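Local atomic coordinates of DisA protein (Sorangium cellulosum, PDB entry 6CCA), a protein that probably transfers methyl groups to carbon on a polyketide assembly line, building the gem-dimethyl group in the biosynthesis of disorazol. Residues 225-230 with 254-259; 241-246 with 276-281; 301-306 with 324-329. One frame throughout, in Å; residues are numbered along the deposited sequence.

Contact 1: 225-230 with 254-259; sequences KITILE and EYFYTD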
loop_
_atom_site.group_PDB
_atom_site.type_symbol
_atom_site.label_atom_id
_atom_site.label_comp_id
_atom_site.label_asym_id
_atom_site.label_seq_id
_atom_site.Cartn_x
_atom_site.Cartn_y
_atom_site.Cartn_z
ATOM N N LYS A 225 7.340 29.715 0.093
ATOM C CA LYS A 225 7.675 28.292 0.265
ATOM C C LYS A 225 6.879 27.343 -0.605
ATOM O O LYS A 225 5.780 27.668 -1.041
ATOM C CB LYS A 225 7.519 27.906 1.719
ATOM C CG LYS A 225 8.540 28.688 2.572
ATOM C CD LYS A 225 8.657 28.148 3.936
ATOM C CE LYS A 225 9.737 28.961 4.664
ATOM N NZ LYS A 225 9.271 29.061 6.062
ATOM N N ILE A 226 7.455 26.157 -0.790
ATOM C CA ILE A 226 6.785 25.021 -1.373
ATOM C C ILE A 226 6.285 24.180 -0.186
ATOM O O ILE A 226 7.058 24.016 0.785
ATOM C CB ILE A 226 7.750 24.146 -2.184
ATOM C CG1 ILE A 226 8.304 24.868 -3.434
ATOM C CG2 ILE A 226 7.034 22.883 -2.623
ATOM C CD1 ILE A 226 7.239 25.219 -4.419
ATOM N N THR A 227 5.016 23.752 -0.259
ATOM C CA THR A 227 4.352 23.066 0.848
ATOM C C THR A 227 3.933 21.680 0.423
ATOM O O THR A 227 3.167 21.529 -0.528
ATOM C CB THR A 227 3.113 23.853 1.312
ATOM O OG1 THR A 227 3.500 25.193 1.564
ATOM C CG2 THR A 227 2.570 23.311 2.614
ATOM N N ILE A 228 4.425 20.667 1.143
ATOM C CA ILE A 228 4.127 19.280 0.784
ATOM C C ILE A 228 3.346 18.676 1.922
ATOM O O ILE A 228 3.668 18.933 3.079
ATOM C CB ILE A 228 5.438 18.544 0.590
ATOM C CG1 ILE A 228 6.256 19.231 -0.498
ATOM C CG2 ILE A 228 5.209 17.045 0.406
ATOM C CD1 ILE A 228 7.647 18.635 -0.701
ATOM N N LEU A 229 2.291 17.963 1.608
ATOM C CA LEU A 229 1.511 17.228 2.603
ATOM C C LEU A 229 1.762 15.749 2.437
ATOM O O LEU A 229 1.573 15.243 1.359
ATOM C CB LEU A 229 0.047 17.537 2.404
ATOM C CG LEU A 229 -0.982 16.622 3.085
ATOM C CD1 LEU A 229 -0.877 16.915 4.563
ATOM C CD2 LEU A 229 -2.375 16.918 2.589
ATOM N N GLU A 230 2.124 15.052 3.507
ATOM C CA GLU A 230 2.072 13.628 3.519
ATOM C C GLU A 230 0.860 13.161 4.300
ATOM O O GLU A 230 0.677 13.511 5.460
ATOM C CB GLU A 230 3.315 12.987 4.113
ATOM C CG GLU A 230 3.254 11.479 4.062
ATOM C CD GLU A 230 4.557 10.762 4.456
ATOM O OE1 GLU A 230 5.479 11.417 5.020
ATOM O OE2 GLU A 230 4.561 9.508 4.236
ATOM N N GLU A 254 7.882 23.848 3.479
ATOM C CA GLU A 254 7.118 23.377 4.628
ATOM C C GLU A 254 6.568 21.959 4.342
ATOM O O GLU A 254 5.937 21.738 3.304
ATOM C CB GLU A 254 5.943 24.251 4.918
ATOM C CG GLU A 254 6.158 25.720 4.979
ATOM C CD GLU A 254 4.811 26.386 5.034
ATOM O OE1 GLU A 254 4.204 26.728 3.944
ATOM O OE2 GLU A 254 4.320 26.359 6.169
ATOM N N TYR A 255 6.748 21.029 5.273
ATOM C CA TYR A 255 6.278 19.692 5.108
ATOM C C TYR A 255 5.282 19.350 6.242
ATOM O O TYR A 255 5.568 19.545 7.417
ATOM C CB TYR A 255 7.467 18.773 5.124
ATOM C CG TYR A 255 7.230 17.330 4.774
ATOM C CD1 TYR A 255 6.669 16.423 5.674
ATOM C CD2 TYR A 255 7.646 16.840 3.533
ATOM C CE1 TYR A 255 6.482 15.075 5.337
ATOM C CE2 TYR A 255 7.455 15.521 3.162
ATOM C CZ TYR A 255 6.891 14.621 4.062
ATOM O OH TYR A 255 6.731 13.297 3.649
ATOM N N PHE A 256 4.082 18.942 5.870
ATOM C CA PHE A 256 3.080 18.535 6.818
ATOM C C PHE A 256 3.066 17.006 6.955
ATOM O O PHE A 256 2.683 16.246 6.040
ATOM C CB PHE A 256 1.721 19.049 6.401
ATOM C CG PHE A 256 1.484 20.498 6.744
ATOM C CD1 PHE A 256 2.159 21.509 6.056
ATOM C CD2 PHE A 256 0.617 20.842 7.770
ATOM C CE1 PHE A 256 1.973 22.857 6.395
ATOM C CE2 PHE A 256 0.394 22.200 8.095
ATOM C CZ PHE A 256 1.113 23.184 7.449
ATOM N N TYR A 257 3.507 16.559 8.133
ATOM C CA TYR A 257 3.445 15.172 8.571
ATOM C C TYR A 257 2.069 14.918 9.227
ATOM O O TYR A 257 1.781 15.485 10.288
ATOM C CB TYR A 257 4.608 14.939 9.555
ATOM C CG TYR A 257 4.776 13.537 10.107
ATOM C CD1 TYR A 257 3.818 12.917 10.855
ATOM C CD2 TYR A 257 5.939 12.843 9.894
ATOM C CE1 TYR A 257 4.018 11.630 11.380
ATOM C CE2 TYR A 257 6.143 11.603 10.453
ATOM C CZ TYR A 257 5.175 11.019 11.194
ATOM O OH TYR A 257 5.431 9.739 11.676
ATOM N N THR A 258 1.211 14.151 8.570
ATOM C CA THR A 258 -0.158 13.980 9.018
ATOM C C THR A 258 -0.533 12.548 9.015
ATOM O O THR A 258 0.104 11.729 8.319
ATOM C CB THR A 258 -1.213 14.773 8.178
ATOM O OG1 THR A 258 -1.515 14.076 6.996
ATOM C CG2 THR A 258 -0.764 16.152 7.890
ATOM N N ASP A 259 -1.506 12.207 9.904
ATOM C CA ASP A 259 -2.065 10.875 9.988
ATOM C C ASP A 259 -3.422 11.003 10.633
ATOM O O ASP A 259 -3.696 11.979 11.331
ATOM C CB ASP A 259 -1.196 9.978 10.888
ATOM C CG ASP A 259 -1.543 8.513 10.728
ATOM O OD1 ASP A 259 -1.023 7.913 9.766
ATOM O OD2 ASP A 259 -2.331 7.974 11.561
#

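Contact 2: 241-246 with 276-281; sequences SVLEAL and YPFVTF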
loop_
_atom_site.group_PDB
_atom_site.type_symbol
_atom_site.label_atom_id
_atom_site.label_comp_id
_atom_site.label_asym_id
_atom_site.label_seq_id
_atom_site.Cartn_x
_atom_site.Cartn_y
_atom_site.Cartn_z
ATOM N N SER A 241 13.596 9.032 5.564
ATOM C CA SER A 241 14.451 9.218 4.454
ATOM C C SER A 241 13.950 10.323 3.528
ATOM O O SER A 241 14.753 10.977 2.883
ATOM C CB SER A 241 14.719 7.870 3.775
ATOM O OG SER A 241 13.551 7.488 3.078
ATOM N N VAL A 242 12.640 10.545 3.447
ATOM C CA VAL A 242 12.147 11.679 2.734
ATOM C C VAL A 242 12.653 13.010 3.331
ATOM O O VAL A 242 13.178 13.908 2.627
ATOM C CB VAL A 242 10.613 11.669 2.664
ATOM C CG1 VAL A 242 10.097 12.968 2.072
ATOM C CG2 VAL A 242 10.096 10.460 1.842
ATOM N N LEU A 243 12.483 13.139 4.636
ATOM C CA LEU A 243 12.860 14.372 5.298
ATOM C C LEU A 243 14.390 14.585 5.155
ATOM O O LEU A 243 14.861 15.689 4.975
ATOM C CB LEU A 243 12.441 14.289 6.756
ATOM C CG LEU A 243 10.948 14.225 7.024
ATOM C CD1 LEU A 243 10.710 14.187 8.540
ATOM C CD2 LEU A 243 10.163 15.356 6.423
ATOM N N GLU A 244 15.180 13.536 5.290
ATOM C CA GLU A 244 16.615 13.712 5.135
ATOM C C GLU A 244 16.949 14.192 3.714
ATOM O O GLU A 244 17.765 15.117 3.528
ATOM C CB GLU A 244 17.371 12.436 5.473
ATOM C CG GLU A 244 18.892 12.614 5.439
ATOM C CD GLU A 244 19.417 13.668 6.455
ATOM O OE1 GLU A 244 18.743 14.056 7.464
ATOM O OE2 GLU A 244 20.521 14.183 6.238
ATOM N N ALA A 245 16.312 13.594 2.706
ATOM C CA ALA A 245 16.599 14.016 1.297
ATOM C C ALA A 245 16.154 15.437 1.052
ATOM O O ALA A 245 16.734 16.188 0.248
ATOM C CB ALA A 245 15.918 13.087 0.291
ATOM N N LEU A 246 15.093 15.856 1.722
ATOM C CA LEU A 246 14.568 17.185 1.473
ATOM C C LEU A 246 15.254 18.279 2.274
ATOM O O LEU A 246 14.980 19.442 2.027
ATOM C CB LEU A 246 13.074 17.211 1.716
ATOM C CG LEU A 246 12.162 16.900 0.526
ATOM C CD1 LEU A 246 12.574 15.704 -0.273
ATOM C CD2 LEU A 246 10.749 16.710 1.055
ATOM N N TYR A 276 14.184 18.316 12.109
ATOM C CA TYR A 276 13.570 18.905 10.881
ATOM C C TYR A 276 12.535 19.958 11.235
ATOM O O TYR A 276 11.327 19.708 11.281
ATOM C CB TYR A 276 12.902 17.759 10.051
ATOM C CG TYR A 276 13.878 16.675 9.719
ATOM C CD1 TYR A 276 14.916 16.897 8.816
ATOM C CD2 TYR A 276 13.769 15.427 10.297
ATOM C CE1 TYR A 276 15.825 15.874 8.528
ATOM C CE2 TYR A 276 14.688 14.428 10.010
ATOM C CZ TYR A 276 15.687 14.667 9.090
ATOM O OH TYR A 276 16.569 13.638 8.779
ATOM N N PRO A 277 13.013 21.194 11.539
ATOM C CA PRO A 277 12.122 22.231 12.015
ATOM C C PRO A 277 11.181 22.715 10.976
ATOM O O PRO A 277 10.187 23.325 11.310
ATOM C CB PRO A 277 13.078 23.391 12.412
ATOM C CG PRO A 277 14.474 22.820 12.388
ATOM C CD PRO A 277 14.417 21.660 11.410
ATOM N N PHE A 278 11.428 22.394 9.710
ATOM C CA PHE A 278 10.465 22.737 8.654
ATOM C C PHE A 278 9.124 21.880 8.631
ATOM O O PHE A 278 8.241 22.115 7.786
ATOM C CB PHE A 278 11.163 22.716 7.291
ATOM C CG PHE A 278 11.714 21.374 6.885
ATOM C CD1 PHE A 278 13.004 21.009 7.213
ATOM C CD2 PHE A 278 10.965 20.478 6.159
ATOM C CE1 PHE A 278 13.558 19.792 6.828
ATOM C CE2 PHE A 278 11.503 19.233 5.774
ATOM C CZ PHE A 278 12.803 18.885 6.093
ATOM N N VAL A 279 9.041 20.845 9.454
ATOM C CA VAL A 279 7.874 19.958 9.480
ATOM C C VAL A 279 6.864 20.423 10.496
ATOM O O VAL A 279 7.278 20.788 11.623
ATOM C CB VAL A 279 8.296 18.543 9.837
ATOM C CG1 VAL A 279 7.069 17.610 9.905
ATOM C CG2 VAL A 279 9.400 18.079 8.872
ATOM N N THR A 280 5.580 20.472 10.087
ATOM C CA THR A 280 4.420 20.672 10.931
ATOM C C THR A 280 3.726 19.329 11.095
ATOM O O THR A 280 3.533 18.613 10.134
ATOM C CB THR A 280 3.517 21.739 10.304
ATOM O OG1 THR A 280 4.259 22.937 10.269
ATOM C CG2 THR A 280 2.200 22.015 11.076
ATOM N N PHE A 281 3.357 18.978 12.310
ATOM C CA PHE A 281 2.755 17.702 12.596
ATOM C C PHE A 281 1.327 17.984 13.001
ATOM O O PHE A 281 1.078 18.792 13.949
ATOM C CB PHE A 281 3.518 17.039 13.757
ATOM C CG PHE A 281 4.951 16.796 13.488
ATOM C CD1 PHE A 281 5.897 17.771 13.593
ATOM C CD2 PHE A 281 5.357 15.532 13.058
ATOM C CE1 PHE A 281 7.225 17.504 13.304
ATOM C CE2 PHE A 281 6.667 15.296 12.782
ATOM C CZ PHE A 281 7.609 16.261 12.908
#

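Contact 3: 301-306 with 324-329; sequences DVVLGA and RLLKAN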
loop_
_atom_site.group_PDB
_atom_site.type_symbol
_atom_site.label_atom_id
_atom_site.label_comp_id
_atom_site.label_asym_id
_atom_site.label_seq_id
_atom_site.Cartn_x
_atom_site.Cartn_y
_atom_site.Cartn_z
ATOM N N ASP A 301 1.419 22.253 -2.621
ATOM C CA ASP A 301 1.984 22.057 -3.942
ATOM C C ASP A 301 1.967 20.580 -4.298
ATOM O O ASP A 301 1.891 20.215 -5.472
ATOM C CB ASP A 301 3.393 22.565 -3.931
ATOM C CG ASP A 301 3.440 24.091 -3.734
ATOM O OD1 ASP A 301 3.261 24.809 -4.755
ATOM O OD2 ASP A 301 3.484 24.541 -2.582
ATOM N N VAL A 302 2.164 19.728 -3.291
ATOM C CA VAL A 302 2.274 18.246 -3.492
ATOM C C VAL A 302 1.574 17.576 -2.339
ATOM O O VAL A 302 1.710 18.013 -1.191
ATOM C CB VAL A 302 3.762 17.743 -3.506
ATOM C CG1 VAL A 302 3.867 16.241 -3.746
ATOM C CG2 VAL A 302 4.590 18.470 -4.527
ATOM N N VAL A 303 0.809 16.538 -2.659
ATOM C CA VAL A 303 0.340 15.599 -1.688
ATOM C C VAL A 303 0.973 14.241 -1.953
ATOM O O VAL A 303 0.856 13.719 -3.076
ATOM C CB VAL A 303 -1.154 15.471 -1.697
ATOM C CG1 VAL A 303 -1.637 14.435 -0.714
ATOM C CG2 VAL A 303 -1.817 16.765 -1.319
ATOM N N LEU A 304 1.598 13.657 -0.934
ATOM C CA LEU A 304 2.224 12.336 -0.997
ATOM C C LEU A 304 1.421 11.336 -0.181
ATOM O O LEU A 304 1.051 11.593 0.985
ATOM C CB LEU A 304 3.639 12.415 -0.380
ATOM C CG LEU A 304 4.298 11.062 -0.079
ATOM C CD1 LEU A 304 4.570 10.359 -1.412
ATOM C CD2 LEU A 304 5.592 11.312 0.645
ATOM N N GLY A 305 1.127 10.187 -0.786
ATOM C CA GLY A 305 0.411 9.086 -0.110
ATOM C C GLY A 305 1.157 7.808 -0.349
ATOM O O GLY A 305 1.106 7.272 -1.469
ATOM N N ALA A 306 1.835 7.303 0.664
ATOM C CA ALA A 306 2.630 6.123 0.494
ATOM C C ALA A 306 1.916 4.985 1.072
ATOM O O ALA A 306 1.976 4.799 2.319
ATOM C CB ALA A 306 3.978 6.342 1.189
ATOM N N ARG A 324 -9.018 19.579 -3.467
ATOM C CA ARG A 324 -9.349 20.803 -2.718
ATOM C C ARG A 324 -8.111 21.334 -2.044
ATOM O O ARG A 324 -7.875 22.522 -2.083
ATOM C CB ARG A 324 -10.444 20.506 -1.666
ATOM C CG ARG A 324 -10.836 21.699 -0.790
ATOM C CD ARG A 324 -12.217 21.486 -0.147
ATOM N NE ARG A 324 -13.220 21.238 -1.205
ATOM C CZ ARG A 324 -13.662 22.179 -2.061
ATOM N NH1 ARG A 324 -13.213 23.439 -1.992
ATOM N NH2 ARG A 324 -14.553 21.859 -2.998
ATOM N N LEU A 325 -7.320 20.441 -1.435
ATOM C CA LEU A 325 -6.111 20.813 -0.728
ATOM C C LEU A 325 -4.973 21.241 -1.669
ATOM O O LEU A 325 -4.155 22.088 -1.320
ATOM C CB LEU A 325 -5.589 19.657 0.099
ATOM C CG LEU A 325 -6.466 19.301 1.306
ATOM C CD1 LEU A 325 -6.186 17.929 1.847
ATOM C CD2 LEU A 325 -6.292 20.355 2.409
ATOM N N LEU A 326 -4.891 20.594 -2.834
ATOM C CA LEU A 326 -3.811 20.921 -3.791
ATOM C C LEU A 326 -4.062 22.236 -4.527
ATOM O O LEU A 326 -5.200 22.551 -4.903
ATOM C CB LEU A 326 -3.757 19.834 -4.871
ATOM C CG LEU A 326 -2.986 18.557 -4.547
ATOM C CD1 LEU A 326 -3.166 17.567 -5.683
ATOM C CD2 LEU A 326 -1.501 18.827 -4.300
ATOM N N LYS A 327 -2.987 22.948 -4.771
ATOM C CA LYS A 327 -3.012 24.030 -5.762
ATOM C C LYS A 327 -3.317 23.463 -7.128
ATOM O O LYS A 327 -3.039 22.310 -7.437
ATOM C CB LYS A 327 -1.638 24.675 -5.809
ATOM C CG LYS A 327 -1.341 25.455 -4.537
ATOM C CD LYS A 327 0.034 26.046 -4.518
ATOM C CE LYS A 327 0.283 26.672 -3.133
ATOM N NZ LYS A 327 1.738 26.982 -3.111
ATOM N N ALA A 328 -3.901 24.307 -7.972
ATOM C CA ALA A 328 -3.944 24.002 -9.376
ATOM C C ALA A 328 -2.561 23.651 -9.862
ATOM O O ALA A 328 -1.573 24.315 -9.532
ATOM C CB ALA A 328 -4.529 25.230 -10.141
ATOM N N ASN A 329 -2.477 22.629 -10.733
ATOM C CA ASN A 329 -1.195 22.078 -11.200
ATOM C C ASN A 329 -0.230 21.606 -10.064
ATOM O O ASN A 329 1.001 21.486 -10.276
ATOM C CB ASN A 329 -0.427 23.131 -11.980
ATOM C CG ASN A 329 -1.216 23.612 -13.191
ATOM O OD1 ASN A 329 -1.936 22.824 -13.760
ATOM N ND2 ASN A 329 -1.084 24.893 -13.575
#

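Contact 1: 225-230 with 254-259
Ile228 and Tyr255 sit level on two neighbouring parallel strands, 226-230 and 254-257, the two strands of a beta-alpha-beta unit in the methyltransferase's Rossmann-like sheet. The strands run 13° from parallel, and four backbone bonds lace them: Glu254 N to Ile226 O, Ile228 N to Glu254 O, Phe256 N to Ile228 O, and Glu230 N to Phe256 O. On the face carrying Ile228, Tyr255 and Glu230, CG of Tyr255 stands anti to the backbone N (chi1 -172°), which puts the ring alongside Ile228 at an oblique angle, Tyr255 CE2 lying 3.9 Å from Ile228 CG2. Tyr255 OH donates to Glu230 OE1 at 2.6 Å, arriving from above the carboxylate, whose plane stands nearly perpendicular to the ring. Thr239 OG1 also bonds to OE1, giving this buried oxygen two partners. The other face carries Thr227, whose OG1 donates to Glu254 OE1 at 2.9 Å, while Arg299 forms a salt bridge with the second oxygen, OE2. There too, the methyl CG2 of Thr227 lies 3.9 Å from Phe256 CE1, approaching the ring obliquely. Thr258 turns OG1 into the position between its backbone N and carbonyl carbon (chi1 81°), where it donates to Glu230 O at 2.7 Å.

Contact 2: 241-246 with 276-281
Leu243, on helix 239-246, carries most of the apolar contact with the turn and short strand of 276-281. Leu243 CB sits squarely over the Tyr276 ring, 3.8 Å from the centroid and only 5° off the ring normal, a CH-pi contact made by the root of the side chain. The two methyls then divide the remaining partners: Leu243 CD1 reaches the ring's rim at Tyr276 CD2, 3.7 Å away, whereas Leu243 CD2 packs against Val279 CG2, also at 3.7 Å, with Phe278 CE2 a little farther off. Leucine and valine side chains meet at about a right angle. Phe278 presents the edge of its ring to the helix backbone, with CZ 4.0 Å from Leu243 O.

Polar contact is concentrated in one hydrogen bond. Tyr276 OH donates to Glu244 OE1 at 2.6 Å; Glu244 OE1 accepts through its anti lone pair and lies near the plane of the Tyr276 ring, at its edge. Although the glutamate's CB points away from the turn, a bend at chi2 (61°) brings its carboxylate back to the hydroxyl, its plane 64° from that of the ring. Arg275 forms a salt bridge to the same OE1, so the oxygen has two partners, and the positive charge would be expected to favour the ionised carboxylate.

Within 276-281, a type I beta turn from Tyr276 to Val279 is closed by Val279 N bonding to Tyr276 O. It places both aromatic rings and Val279 within reach of Leu243 just as the chain enters strand 279-281. This is the helix-on-sheet packing of a Rossmann-like methyltransferase domain, with helix 239-246 covering the approach to strand 279-281, the neighbour of strand 253-257.

Contact 3: 301-306 with 324-329
Leu326 and Val303 make the close apolar part of this contact, both buried. Leu326 CD2 does the touching: it lies 3.6 Å from Val303 CG2 and as far from Val303 N, so one methyl meets both side chain and backbone of the strand. Val303 turns CG2 beside its own backbone N, with CG1 anti to it (chi1 177°), and Leu229 and Leu332 of the flanking strands pack against the same valine. Here helix 315-325 has just ended, Leu326 being the first residue to leave helical backbone angles. The chain is returning from strand 300-306 towards strand 330-337, its parallel neighbour, as in the beta-alpha-beta crossovers of a Rossmann-like domain. Looser and polar is the side towards Lys327, which is partly exposed. The extended chain of Lys327 carries NZ to the Asp301 carboxylate, forming a salt bridge with OD2 at 3.0 Å, met on the syn side but 27° out of the plane; the second bond, NZ to OD1 at 3.1 Å, is weak. Asp301 itself is buried and its carboxylate has further partners: Arg216 forms a salt bridge with OD1, and the backbone N of Thr227 donates to OD2.

How the contacts relate
All three contacts reach one sheet of the methyltransferase domain, with segments 241-246 and 324-329 beside it, and lie on the same side of the chain's centre. Contact 1 is flanked by the others, its centre about 9 Å from each of theirs; the centres of contacts 2 and 3 are about 17 Å apart, and those two do not touch. Probable hydrogen bonds such as Tyr255 O to Thr280 N and Leu229 O to Leu304 N join contact 1 to contacts 2 and 3. Along the chain, contacts 1 and 2 interlock; contact 3 follows both. Across the sheet the parallel strands run 279-281, 253-257, 226-231, 300-306, with helices 239-246 and 315-325 as connections, the Rossmann-like core expected of a methyltransferase.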